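Local coordinates for putative phosphinothricin acetyltransferase YwnH (Bacillus subtilis, PDB 1VHS), which probably catalyses transfer of the acetyl group of acetyl-CoA to phosphinothricin, inactivating this antibiotic and herbicide and so conferring resistance, at residues Ala18-Thr23 against Glu34-Glu39; Glu105-Ala110 against His136-Trp141; Glu43-His48 against Arg52-Ala57. All blocks are in the same frame, centred on the assembly; numbering follows the deposited sequence. Where two conformers were deposited one is given.

Interaction 1: Ala18-Thr23 against Glu34-Glu39; sequences AIYNST and EPVTPE
Two different first torsions let adjacent residues of helix 13-24 reach the same extended chain. Asn21 holds CG opposite its own carbonyl carbon (chi1 -72°), which presents its amide to the backbone of Val36, while Tyr20 has its ring opposite its backbone N (chi1 -179°), which carries the ring to the Val36 side chain. The polar part is a two-point grip in which one amide reads both backbone groups of one residue. Val36 N donates to Asn21 OD1 at 2.9 Å, arriving tilted out of the plane of the side-chain carbonyl. In return, Asn21 ND2 donates to Val36 O at 3.0 Å with an N-H...O angle of 169°, close to the Asn21 amide plane and onto a lone pair of the acceptor. Because the two bonds engage both ends of the amide, they fix its flip as well as its position. Pro35 packs against the oxygen end: its CA lies 3.3 Å and its CB 3.6 Å from Asn21 OD1. The apolar part is smaller. Val36 CG2 approaches Tyr20 CD2 at 3.8 Å and also lies 3.6 Å from Asn21 OD1, and so joins the two halves of the contact. The Tyr20 and Val36 side chains cross at about a right angle. Beyond the segments, the Tyr20 hydroxyl is hydrogen-bonded to Asp32 and Thr30 in the intervening loop. This is side-chain to backbone tethering of the loop that joins the first two helices of a GNAT acetyltransferase; Tyr20 also meets Tyr88, a predicted acetyl-CoA-binding residue, which puts the tether beside the probable cofactor site.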
ATOM      1  N   ALA A  18       7.969  11.170   1.779  1.00 22.94           N
ATOM      2  CA  ALA A  18       9.358  10.826   2.041  1.00 22.99           C
ATOM      3  C   ALA A  18       9.523   9.306   2.082  1.00 22.91           C
ATOM      4  O   ALA A  18      10.468   8.762   1.506  1.00 23.43           O
ATOM      5  CB  ALA A  18       9.811  11.441   3.359  1.00 26.56           C
ATOM      6  N   ILE A  19       8.605   8.624   2.765  1.00 21.03           N
ATOM      7  CA  ILE A  19       8.656   7.169   2.863  1.00 20.84           C
ATOM      8  C   ILE A  19       8.495   6.583   1.461  1.00 22.09           C
ATOM      9  O   ILE A  19       9.205   5.654   1.074  1.00 23.41           O
ATOM     10  CB  ILE A  19       7.539   6.630   3.785  1.00 19.67           C
ATOM     11  CG1 ILE A  19       7.873   6.981   5.239  1.00 22.95           C
ATOM     12  CG2 ILE A  19       7.366   5.112   3.595  1.00 21.20           C
ATOM     13  CD1 ILE A  19       6.802   6.599   6.235  1.00 24.77           C
ATOM     14  N   TYR A  20       7.556   7.141   0.709  1.00 23.81           N
ATOM     15  CA  TYR A  20       7.304   6.704  -0.656  1.00 23.46           C
ATOM     16  C   TYR A  20       8.598   6.812  -1.468  1.00 23.71           C
ATOM     17  O   TYR A  20       9.003   5.865  -2.140  1.00 22.82           O
ATOM     18  CB  TYR A  20       6.223   7.584  -1.275  1.00 25.83           C
ATOM     19  CG  TYR A  20       5.861   7.217  -2.692  1.00 27.98           C
ATOM     20  CD1 TYR A  20       5.018   6.137  -2.960  1.00 31.00           C
ATOM     21  CD2 TYR A  20       6.348   7.958  -3.767  1.00 31.74           C
ATOM     22  CE1 TYR A  20       4.666   5.808  -4.263  1.00 31.73           C
ATOM     23  CE2 TYR A  20       6.006   7.639  -5.077  1.00 31.20           C
ATOM     24  CZ  TYR A  20       5.164   6.562  -5.316  1.00 33.40           C
ATOM     25  OH  TYR A  20       4.826   6.241  -6.605  1.00 34.46           O
ATOM     26  N   ASN A  21       9.252   7.969  -1.392  1.00 23.82           N
ATOM     27  CA  ASN A  21      10.495   8.187  -2.129  1.00 22.92           C
ATOM     28  C   ASN A  21      11.653   7.300  -1.704  1.00 25.17           C
ATOM     29  O   ASN A  21      12.518   6.972  -2.518  1.00 25.31           O
ATOM     30  CB  ASN A  21      10.932   9.652  -2.035  1.00 21.48           C
ATOM     31  CG  ASN A  21      10.050  10.572  -2.848  1.00 24.35           C
ATOM     32  OD1 ASN A  21       9.487  10.168  -3.866  1.00 28.04           O
ATOM     33  ND2 ASN A  21       9.939  11.822  -2.419  1.00 27.31           N
ATOM     34  N   SER A  22      11.683   6.906  -0.437  1.00 23.86           N
ATOM     35  CA  SER A  22      12.769   6.064   0.037  1.00 25.87           C
ATOM     36  C   SER A  22      12.722   4.682  -0.612  1.00 27.62           C
ATOM     37  O   SER A  22      13.726   3.972  -0.635  1.00 27.30           O
ATOM     38  CB  SER A  22      12.714   5.925   1.561  1.00 25.42           C
ATOM     39  OG  SER A  22      11.561   5.207   1.960  1.00 26.96           O
ATOM     40  N   THR A  23      11.561   4.310  -1.146  1.00 28.20           N
ATOM     41  CA  THR A  23      11.394   3.004  -1.786  1.00 29.13           C
ATOM     42  C   THR A  23      11.648   3.014  -3.298  1.00 33.12           C
ATOM     43  O   THR A  23      11.806   1.958  -3.912  1.00 31.11           O
ATOM     44  CB  THR A  23       9.970   2.449  -1.568  1.00 29.50           C
ATOM     45  OG1 THR A  23       9.043   3.188  -2.375  1.00 30.41           O
ATOM     46  CG2 THR A  23       9.563   2.562  -0.103  1.00 29.94           C
ATOM     47  N   GLU A  34      11.747   8.328 -10.377  1.00 35.31           N
ATOM     48  CA  GLU A  34      12.245   9.592  -9.847  1.00 35.12           C
ATOM     49  C   GLU A  34      11.394  10.020  -8.654  1.00 32.78           C
ATOM     50  O   GLU A  34      10.180   9.814  -8.641  1.00 28.83           O
ATOM     51  CB  GLU A  34      12.191  10.672 -10.932  1.00 36.89           C
ATOM     52  CG  GLU A  34      13.072  10.387 -12.142  1.00 40.30           C
ATOM     53  CD  GLU A  34      14.554  10.412 -11.810  1.00 44.56           C
ATOM     54  OE1 GLU A  34      15.370  10.129 -12.712  1.00 47.56           O
ATOM     55  OE2 GLU A  34      14.906  10.718 -10.649  1.00 46.72           O
ATOM     56  N   PRO A  35      12.019  10.627  -7.634  1.00 33.51           N
ATOM     57  CA  PRO A  35      11.257  11.063  -6.459  1.00 32.80           C
ATOM     58  C   PRO A  35      10.176  12.086  -6.799  1.00 32.55           C
ATOM     59  O   PRO A  35      10.347  12.916  -7.698  1.00 33.22           O
ATOM     60  CB  PRO A  35      12.338  11.628  -5.537  1.00 34.08           C
ATOM     61  CG  PRO A  35      13.385  12.122  -6.500  1.00 34.13           C
ATOM     62  CD  PRO A  35      13.439  11.000  -7.511  1.00 33.48           C
ATOM     63  N   VAL A  36       9.060  12.018  -6.082  1.00 30.97           N
ATOM     64  CA  VAL A  36       7.949  12.934  -6.304  1.00 31.91           C
ATOM     65  C   VAL A  36       7.901  13.988  -5.200  1.00 31.85           C
ATOM     66  O   VAL A  36       8.569  13.852  -4.177  1.00 30.09           O
ATOM     67  CB  VAL A  36       6.604  12.176  -6.326  1.00 34.09           C
ATOM     68  CG1 VAL A  36       6.626  11.109  -7.417  1.00 33.34           C
ATOM     69  CG2 VAL A  36       6.340  11.543  -4.962  1.00 31.05           C
ATOM     70  N   THR A  37       7.111  15.038  -5.410  1.00 33.08           N
ATOM     71  CA  THR A  37       6.984  16.097  -4.413  1.00 32.85           C
ATOM     72  C   THR A  37       5.604  16.057  -3.755  1.00 32.32           C
ATOM     73  O   THR A  37       4.635  15.580  -4.346  1.00 32.32           O
ATOM     74  CB  THR A  37       7.178  17.495  -5.036  1.00 35.35           C
ATOM     75  OG1 THR A  37       6.064  17.801  -5.883  1.00 36.89           O
ATOM     76  CG2 THR A  37       8.462  17.545  -5.853  1.00 35.28           C
ATOM     77  N   PRO A  38       5.501  16.562  -2.516  1.00 31.18           N
ATOM     78  CA  PRO A  38       4.239  16.591  -1.767  1.00 31.03           C
ATOM     79  C   PRO A  38       3.104  17.192  -2.591  1.00 32.82           C
ATOM     80  O   PRO A  38       1.954  16.755  -2.506  1.00 29.45           O
ATOM     81  CB  PRO A  38       4.586  17.443  -0.552  1.00 32.24           C
ATOM     82  CG  PRO A  38       6.015  17.073  -0.307  1.00 31.38           C
ATOM     83  CD  PRO A  38       6.601  17.105  -1.701  1.00 30.01           C
ATOM     84  N   GLU A  39       3.439  18.199  -3.392  1.00 33.48           N
ATOM     85  CA  GLU A  39       2.454  18.860  -4.234  1.00 36.47           C
ATOM     86  C   GLU A  39       1.920  17.907  -5.300  1.00 36.73           C
ATOM     87  O   GLU A  39       0.742  17.959  -5.654  1.00 39.47           O
ATOM     88  CB  GLU A  39       3.074  20.094  -4.889  1.00 33.87           C
TER

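Interaction 2: Glu105-Ala110 against His136-Trp141; sequences EALRIA and HGFAEW
On the helix that carries Leu107 to His136 and Phe138, Glu105 OE1 is gripped by two nitrogens of Arg108, NE at 2.8 Å and NH1 at 3.1 Å. Both bonds lie in the guanidinium plane, a side-on salt bridge to a single oxygen one helical turn away; it is provisional, since Glu105 was deposited in two conformers. The contact between the segments is apolar and rests on the fork of Leu107. With CG opposite the carbonyl carbon (chi1 -71°), that side chain leans off the helix and divides its methyls between two partners. CD1 sits 3.8 Å from His136 CB and 4.1 Å from His136 CD2, so it meets the root of the imidazole as well as the ring. CD2 goes to the aromatic ring, 4.1 Å from Phe138 CE1, as the Leu107 and Phe138 side chains run past each other in opposite directions. Between the two partners lies Gly137, at a positive phi of 89°, with backbone angles at which a CB would be jammed against the carbonyl O of His136. Further support comes from outside the segments: His136 ND1 is hydrogen-bonded to Leu132 O, the Phe138 ring meets Phe133 edge-to-face, and Arg162 of strand 153-163 touches both Leu107 and Phe138. The leucine thus spans from helix 98-109 to the turn between helix 127-135 and strand 139-150. Helix 98-109 is the connection of the beta-alpha-beta crossover between parallel strands 82-89 and 117-123, a core element of the GNAT fold whose helix starts at the predicted acetyl-CoA-binding loop.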
ATOM      1  N   GLU A 105      -2.950  -5.505  10.558  1.00 22.82           N
ATOM      2  CA  GLU A 105      -3.801  -4.382  10.946  1.00 22.13           C
ATOM      3  C   GLU A 105      -4.721  -3.971   9.801  1.00 19.44           C
ATOM      4  O   GLU A 105      -5.889  -3.665  10.016  1.00 18.74           O
ATOM      5  CB  GLU A 105      -2.948  -3.187  11.380  1.00 24.33           C
ATOM      6  CG  GLU A 105      -2.247  -3.392  12.713  1.00 29.16           C
ATOM      7  CD  GLU A 105      -3.137  -4.099  13.730  0.65 32.57           C
ATOM      8  OE1 GLU A 105      -4.198  -3.547  14.088  0.65 32.78           O
ATOM      9  OE2 GLU A 105      -2.782  -5.217  14.165  0.65 38.70           O
ATOM     10  N   ALA A 106      -4.194  -3.957   8.583  1.00 19.44           N
ATOM     11  CA  ALA A 106      -5.007  -3.595   7.430  1.00 17.62           C
ATOM     12  C   ALA A 106      -6.193  -4.554   7.338  1.00 16.11           C
ATOM     13  O   ALA A 106      -7.330  -4.136   7.102  1.00 15.22           O
ATOM     14  CB  ALA A 106      -4.167  -3.661   6.145  1.00 14.71           C
ATOM     15  N   LEU A 107      -5.923  -5.840   7.549  1.00 15.72           N
ATOM     16  CA  LEU A 107      -6.959  -6.865   7.479  1.00 15.49           C
ATOM     17  C   LEU A 107      -7.978  -6.798   8.614  1.00 17.50           C
ATOM     18  O   LEU A 107      -9.129  -7.195   8.443  1.00 19.14           O
ATOM     19  CB  LEU A 107      -6.317  -8.259   7.418  1.00 17.13           C
ATOM     20  CG  LEU A 107      -5.619  -8.590   6.088  1.00 19.01           C
ATOM     21  CD1 LEU A 107      -4.788  -9.864   6.227  1.00 17.81           C
ATOM     22  CD2 LEU A 107      -6.665  -8.747   4.996  1.00 17.29           C
ATOM     23  N   ARG A 108      -7.559  -6.306   9.772  1.00 18.71           N
ATOM     24  CA  ARG A 108      -8.474  -6.164  10.896  1.00 19.54           C
ATOM     25  C   ARG A 108      -9.416  -5.008  10.578  1.00 19.23           C
ATOM     26  O   ARG A 108     -10.622  -5.072  10.821  1.00 22.92           O
ATOM     27  CB  ARG A 108      -7.697  -5.852  12.183  1.00 20.12           C
ATOM     28  CG  ARG A 108      -8.582  -5.470  13.367  1.00 30.34           C
ATOM     29  CD  ARG A 108      -7.761  -5.140  14.616  1.00 30.47           C
ATOM     30  NE  ARG A 108      -6.958  -3.925  14.474  1.00 37.17           N
ATOM     31  CZ  ARG A 108      -7.448  -2.687  14.489  1.00 39.38           C
ATOM     32  NH1 ARG A 108      -6.633  -1.649  14.353  1.00 42.03           N
ATOM     33  NH2 ARG A 108      -8.749  -2.482  14.643  1.00 41.03           N
ATOM     34  N   ILE A 109      -8.846  -3.954  10.012  1.00 18.52           N
ATOM     35  CA  ILE A 109      -9.592  -2.753   9.671  1.00 20.39           C
ATOM     36  C   ILE A 109     -10.546  -2.885   8.487  1.00 19.05           C
ATOM     37  O   ILE A 109     -11.693  -2.452   8.561  1.00 19.49           O
ATOM     38  CB  ILE A 109      -8.610  -1.591   9.402  1.00 20.93           C
ATOM     39  CG1 ILE A 109      -7.956  -1.163  10.719  1.00 21.87           C
ATOM     40  CG2 ILE A 109      -9.322  -0.432   8.717  1.00 21.13           C
ATOM     41  CD1 ILE A 109      -6.897  -0.075  10.554  1.00 23.82           C
ATOM     42  N   ALA A 110     -10.075  -3.497   7.405  1.00 18.31           N
ATOM     43  CA  ALA A 110     -10.862  -3.640   6.176  1.00 18.82           C
ATOM     44  C   ALA A 110     -12.346  -3.995   6.311  1.00 16.93           C
ATOM     45  O   ALA A 110     -13.196  -3.328   5.727  1.00 18.82           O
ATOM     46  CB  ALA A 110     -10.169  -4.629   5.236  1.00 17.43           C
ATOM     47  N   HIS A 136      -1.476 -14.679   4.175  1.00 14.36           N
ATOM     48  CA  HIS A 136      -2.670 -14.070   4.743  1.00 15.38           C
ATOM     49  C   HIS A 136      -3.948 -14.174   3.911  1.00 15.83           C
ATOM     50  O   HIS A 136      -4.800 -13.285   3.949  1.00 18.68           O
ATOM     51  CB  HIS A 136      -2.395 -12.609   5.110  1.00 16.69           C
ATOM     52  CG  HIS A 136      -1.522 -12.445   6.318  1.00 17.11           C
ATOM     53  ND1 HIS A 136      -0.149 -12.342   6.243  1.00 20.99           N
ATOM     54  CD2 HIS A 136      -1.831 -12.373   7.634  1.00 15.97           C
ATOM     55  CE1 HIS A 136       0.349 -12.208   7.459  1.00 15.08           C
ATOM     56  NE2 HIS A 136      -0.651 -12.226   8.322  1.00 22.65           N
ATOM     57  N   GLY A 137      -4.075 -15.257   3.153  1.00 15.13           N
ATOM     58  CA  GLY A 137      -5.289 -15.478   2.388  1.00 16.75           C
ATOM     59  C   GLY A 137      -5.392 -14.915   0.985  1.00 16.51           C
ATOM     60  O   GLY A 137      -6.401 -15.127   0.309  1.00 16.27           O
ATOM     61  N   PHE A 138      -4.371 -14.197   0.541  1.00 15.60           N
ATOM     62  CA  PHE A 138      -4.407 -13.639  -0.805  1.00 15.92           C
ATOM     63  C   PHE A 138      -3.980 -14.685  -1.825  1.00 15.52           C
ATOM     64  O   PHE A 138      -3.131 -15.529  -1.539  1.00 17.11           O
ATOM     65  CB  PHE A 138      -3.491 -12.419  -0.913  1.00 13.16           C
ATOM     66  CG  PHE A 138      -4.020 -11.199  -0.222  1.00 17.48           C
ATOM     67  CD1 PHE A 138      -3.967 -11.090   1.166  1.00 16.29           C
ATOM     68  CD2 PHE A 138      -4.579 -10.155  -0.960  1.00 12.19           C
ATOM     69  CE1 PHE A 138      -4.465  -9.953   1.809  1.00 17.43           C
ATOM     70  CE2 PHE A 138      -5.076  -9.020  -0.328  1.00 17.14           C
ATOM     71  CZ  PHE A 138      -5.018  -8.918   1.064  1.00 16.29           C
ATOM     72  N   ALA A 139      -4.594 -14.629  -3.003  1.00 15.09           N
ATOM     73  CA  ALA A 139      -4.281 -15.533  -4.109  1.00 16.41           C
ATOM     74  C   ALA A 139      -3.974 -14.667  -5.329  1.00 17.43           C
ATOM     75  O   ALA A 139      -4.474 -13.546  -5.440  1.00 14.71           O
ATOM     76  CB  ALA A 139      -5.472 -16.429  -4.404  1.00 19.82           C
ATOM     77  N   GLU A 140      -3.163 -15.176  -6.247  1.00 16.18           N
ATOM     78  CA  GLU A 140      -2.844 -14.407  -7.445  1.00 15.73           C
ATOM     79  C   GLU A 140      -4.069 -14.377  -8.358  1.00 16.36           C
ATOM     80  O   GLU A 140      -4.534 -15.415  -8.834  1.00 19.12           O
ATOM     81  CB  GLU A 140      -1.654 -15.029  -8.180  1.00 17.29           C
ATOM     82  CG  GLU A 140      -1.188 -14.226  -9.393  1.00 21.58           C
ATOM     83  CD  GLU A 140      -0.036 -14.893 -10.127  1.00 30.91           C
ATOM     84  OE1 GLU A 140       0.949 -15.283  -9.463  1.00 30.51           O
ATOM     85  OE2 GLU A 140      -0.119 -15.020 -11.366  1.00 32.30           O
ATOM     86  N   TRP A 141      -4.605 -13.187  -8.596  1.00 14.23           N
ATOM     87  CA  TRP A 141      -5.775 -13.049  -9.448  1.00 12.72           C
ATOM     88  C   TRP A 141      -5.375 -12.608 -10.851  1.00 14.87           C
ATOM     89  O   TRP A 141      -6.169 -12.695 -11.788  1.00 14.60           O
ATOM     90  CB  TRP A 141      -6.739 -12.022  -8.865  1.00 14.35           C
ATOM     91  CG  TRP A 141      -7.523 -12.483  -7.672  1.00 14.63           C
ATOM     92  CD1 TRP A 141      -7.481 -13.712  -7.067  1.00 16.91           C
ATOM     93  CD2 TRP A 141      -8.484 -11.711  -6.949  1.00 14.46           C
ATOM     94  NE1 TRP A 141      -8.364 -13.747  -6.007  1.00 15.10           N
ATOM     95  CE2 TRP A 141      -8.992 -12.532  -5.915  1.00 17.26           C
ATOM     96  CE3 TRP A 141      -8.967 -10.401  -7.075  1.00 12.08           C
ATOM     97  CZ2 TRP A 141      -9.961 -12.083  -5.012  1.00 14.52           C
ATOM     98  CZ3 TRP A 141      -9.931  -9.955  -6.175  1.00 14.18           C
ATOM     99  CH2 TRP A 141     -10.417 -10.798  -5.155  1.00 16.38           C
TER

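Interaction 3: Glu43-His48 against Arg52-Ala57; sequences EWFSGH and RPLYVA
Leu54, at the start of strand 54-58, packs against Phe45, Trp44 and His48, which joins helix 42-46 of the GNAT fold and the loop just after it to the sheet strand that follows. The apolar contacts converge on one methyl: Leu54 CD2 lies 3.3 Å from Phe45 CE1, a tight approach, and 4.2 Å from Trp44 CH2, with the leucine crossing both aromatic side chains at about a right angle. Polar bonds set the imidazole. His48 ND1 donates to Phe45 O at 3.0 Å with an N-H...O angle of 165°, and NE2 is hydrogen-bonded to Ser69 OG of the neighbouring strand 64-72, so both ring nitrogens are engaged and the ring's rotation is fixed. Close non-bonded contacts surround part of the ring. Arg52 O lies near the ring plane, 3.5 Å from His48 CD2 and 3.3 Å from His48 CB, while His48 CE1 rests over a face of the Trp44 ring, toward its rim. The remaining interaction is CH-pi: Leu54 CB stands over the centre of one His48 face, 3.8 Å from the ring centroid and only 9° off its normal.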
ATOM      1  N   GLU A  43      -3.411  15.719  -4.257  1.00 38.16           N
ATOM      2  CA  GLU A  43      -4.712  15.233  -4.711  1.00 39.09           C
ATOM      3  C   GLU A  43      -4.989  13.843  -4.153  1.00 34.61           C
ATOM      4  O   GLU A  43      -6.024  13.602  -3.537  1.00 35.29           O
ATOM      5  CB  GLU A  43      -4.762  15.189  -6.241  1.00 41.71           C
ATOM      6  CG  GLU A  43      -4.782  16.557  -6.899  1.00 50.88           C
ATOM      7  CD  GLU A  43      -6.031  17.351  -6.562  1.00 56.02           C
ATOM      8  OE1 GLU A  43      -6.147  18.504  -7.031  1.00 59.37           O
ATOM      9  OE2 GLU A  43      -6.898  16.826  -5.830  1.00 59.53           O
ATOM     10  N   TRP A  44      -4.051  12.933  -4.384  1.00 33.51           N
ATOM     11  CA  TRP A  44      -4.162  11.562  -3.907  1.00 31.54           C
ATOM     12  C   TRP A  44      -4.399  11.550  -2.402  1.00 30.52           C
ATOM     13  O   TRP A  44      -5.268  10.834  -1.898  1.00 27.19           O
ATOM     14  CB  TRP A  44      -2.873  10.808  -4.234  1.00 30.73           C
ATOM     15  CG  TRP A  44      -2.733   9.500  -3.531  1.00 29.47           C
ATOM     16  CD1 TRP A  44      -3.336   8.319  -3.855  1.00 27.67           C
ATOM     17  CD2 TRP A  44      -1.942   9.244  -2.367  1.00 25.96           C
ATOM     18  NE1 TRP A  44      -2.967   7.340  -2.964  1.00 27.99           N
ATOM     19  CE2 TRP A  44      -2.112   7.881  -2.038  1.00 25.56           C
ATOM     20  CE3 TRP A  44      -1.104  10.034  -1.567  1.00 25.92           C
ATOM     21  CZ2 TRP A  44      -1.476   7.289  -0.943  1.00 19.56           C
ATOM     22  CZ3 TRP A  44      -0.470   9.445  -0.475  1.00 25.55           C
ATOM     23  CH2 TRP A  44      -0.662   8.084  -0.174  1.00 25.12           C
ATOM     24  N   PHE A  45      -3.619  12.355  -1.691  1.00 27.40           N
ATOM     25  CA  PHE A  45      -3.715  12.445  -0.243  1.00 30.33           C
ATOM     26  C   PHE A  45      -5.115  12.840   0.212  1.00 29.68           C
ATOM     27  O   PHE A  45      -5.745  12.127   0.992  1.00 29.37           O
ATOM     28  CB  PHE A  45      -2.698  13.459   0.283  1.00 32.00           C
ATOM     29  CG  PHE A  45      -2.520  13.419   1.772  1.00 36.41           C
ATOM     30  CD1 PHE A  45      -1.873  12.347   2.377  1.00 37.16           C
ATOM     31  CD2 PHE A  45      -3.003  14.448   2.570  1.00 39.63           C
ATOM     32  CE1 PHE A  45      -1.707  12.301   3.762  1.00 40.90           C
ATOM     33  CE2 PHE A  45      -2.843  14.411   3.957  1.00 42.97           C
ATOM     34  CZ  PHE A  45      -2.193  13.334   4.551  1.00 43.26           C
ATOM     35  N   SER A  46      -5.599  13.977  -0.279  1.00 30.34           N
ATOM     36  CA  SER A  46      -6.925  14.467   0.086  1.00 33.53           C
ATOM     37  C   SER A  46      -8.033  13.596  -0.495  1.00 32.57           C
ATOM     38  O   SER A  46      -9.195  13.724  -0.116  1.00 35.84           O
ATOM     39  CB  SER A  46      -7.102  15.913  -0.389  1.00 35.66           C
ATOM     40  OG  SER A  46      -6.178  16.772   0.253  1.00 41.92           O
ATOM     41  N   GLY A  47      -7.665  12.709  -1.412  1.00 32.85           N
ATOM     42  CA  GLY A  47      -8.647  11.835  -2.029  1.00 32.39           C
ATOM     43  C   GLY A  47      -9.176  10.742  -1.117  1.00 31.62           C
ATOM     44  O   GLY A  47     -10.155  10.078  -1.451  1.00 32.36           O
ATOM     45  N   HIS A  48      -8.537  10.537   0.031  1.00 28.63           N
ATOM     46  CA  HIS A  48      -8.998   9.508   0.954  1.00 27.94           C
ATOM     47  C   HIS A  48     -10.255   9.954   1.682  1.00 31.04           C
ATOM     48  O   HIS A  48     -10.493  11.149   1.859  1.00 32.52           O
ATOM     49  CB  HIS A  48      -7.904   9.144   1.957  1.00 23.72           C
ATOM     50  CG  HIS A  48      -6.727   8.465   1.333  1.00 21.61           C
ATOM     51  ND1 HIS A  48      -5.720   9.160   0.697  1.00 21.24           N
ATOM     52  CD2 HIS A  48      -6.429   7.152   1.190  1.00 19.71           C
ATOM     53  CE1 HIS A  48      -4.852   8.302   0.188  1.00 19.49           C
ATOM     54  NE2 HIS A  48      -5.259   7.079   0.473  1.00 19.27           N
ATOM     55  N   ARG A  52     -12.434   4.928   3.050  1.00 20.93           N
ATOM     56  CA  ARG A  52     -11.217   4.526   2.337  1.00 20.53           C
ATOM     57  C   ARG A  52     -10.113   5.462   2.819  1.00 17.80           C
ATOM     58  O   ARG A  52      -9.688   6.380   2.118  1.00 17.82           O
ATOM     59  CB  ARG A  52     -11.436   4.658   0.831  1.00 18.14           C
ATOM     60  CG  ARG A  52     -12.572   3.762   0.321  1.00 22.34           C
ATOM     61  CD  ARG A  52     -12.207   2.285   0.432  1.00 24.38           C
ATOM     62  NE  ARG A  52     -13.288   1.400  -0.008  1.00 20.52           N
ATOM     63  CZ  ARG A  52     -14.288   0.986   0.764  1.00 23.71           C
ATOM     64  NH1 ARG A  52     -15.219   0.185   0.261  1.00 26.26           N
ATOM     65  NH2 ARG A  52     -14.360   1.357   2.037  1.00 23.56           N
ATOM     66  N   PRO A  53      -9.626   5.222   4.038  1.00 18.61           N
ATOM     67  CA  PRO A  53      -8.584   6.057   4.627  1.00 19.53           C
ATOM     68  C   PRO A  53      -7.122   5.720   4.432  1.00 18.96           C
ATOM     69  O   PRO A  53      -6.747   4.680   3.886  1.00 16.60           O
ATOM     70  CB  PRO A  53      -8.960   6.057   6.100  1.00 21.66           C
ATOM     71  CG  PRO A  53      -9.430   4.645   6.302  1.00 25.61           C
ATOM     72  CD  PRO A  53     -10.172   4.273   5.027  1.00 18.73           C
ATOM     73  N   LEU A  54      -6.308   6.661   4.891  1.00 16.95           N
ATOM     74  CA  LEU A  54      -4.868   6.550   4.872  1.00 15.84           C
ATOM     75  C   LEU A  54      -4.480   6.548   6.342  1.00 18.00           C
ATOM     76  O   LEU A  54      -4.843   7.464   7.084  1.00 15.09           O
ATOM     77  CB  LEU A  54      -4.237   7.760   4.179  1.00 17.65           C
ATOM     78  CG  LEU A  54      -2.707   7.792   4.212  1.00 23.28           C
ATOM     79  CD1 LEU A  54      -2.164   6.573   3.472  1.00 24.51           C
ATOM     80  CD2 LEU A  54      -2.200   9.079   3.567  1.00 22.98           C
ATOM     81  N   TYR A  55      -3.783   5.502   6.768  1.00 15.12           N
ATOM     82  CA  TYR A  55      -3.328   5.402   8.148  1.00 19.24           C
ATOM     83  C   TYR A  55      -1.814   5.496   8.176  1.00 21.69           C
ATOM     84  O   TYR A  55      -1.144   5.030   7.261  1.00 19.51           O
ATOM     85  CB  TYR A  55      -3.711   4.061   8.769  1.00 19.66           C
ATOM     86  CG  TYR A  55      -5.189   3.818   8.902  1.00 17.83           C
ATOM     87  CD1 TYR A  55      -5.916   3.246   7.859  1.00 17.58           C
ATOM     88  CD2 TYR A  55      -5.868   4.163  10.068  1.00 22.42           C
ATOM     89  CE1 TYR A  55      -7.280   3.019   7.974  1.00 23.69           C
ATOM     90  CE2 TYR A  55      -7.240   3.942  10.192  1.00 18.28           C
ATOM     91  CZ  TYR A  55      -7.937   3.371   9.142  1.00 22.56           C
ATOM     92  OH  TYR A  55      -9.295   3.171   9.246  1.00 22.06           O
ATOM     93  N   VAL A  56      -1.273   6.100   9.224  1.00 18.00           N
ATOM     94  CA  VAL A  56       0.170   6.170   9.353  1.00 18.14           C
ATOM     95  C   VAL A  56       0.534   5.401  10.612  1.00 19.51           C
ATOM     96  O   VAL A  56      -0.278   5.276  11.534  1.00 21.15           O
ATOM     97  CB  VAL A  56       0.691   7.627   9.451  1.00 20.53           C
ATOM     98  CG1 VAL A  56       0.505   8.335   8.115  1.00 23.82           C
ATOM     99  CG2 VAL A  56      -0.039   8.381  10.550  1.00 20.68           C
ATOM    100  N   ALA A  57       1.740   4.854  10.624  1.00 17.73           N
ATOM    101  CA  ALA A  57       2.231   4.098  11.762  1.00 18.93           C
ATOM    102  C   ALA A  57       3.413   4.855  12.350  1.00 21.67           C
ATOM    103  O   ALA A  57       4.370   5.189  11.639  1.00 19.90           O
ATOM    104  CB  ALA A  57       2.655   2.704  11.329  1.00 18.46           C
TER

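In the fold
Interactions 1 and 3 follow each other in the chain, with centres 15 Å apart: the loop ending in Glu34-Glu39 runs into the helix that carries Glu43-His48, and Arg41 between them makes cation-pi contacts with both Tyr20 and Trp44. Interaction 2 lies on the opposite side of the chain's centre from interaction 1, with centres 25 Å apart, yet it touches interaction 3 where Ile109 CG2 packs 3.6 Å from Tyr55 OH; both reach the same mixed sheet. Measured against the predicted acetyl-CoA site, the side chains of Tyr20 and Trp44 are about 4 Å and 7 Å from that of Tyr88, and the side chain of His136 is about 5 Å from that of Ser100.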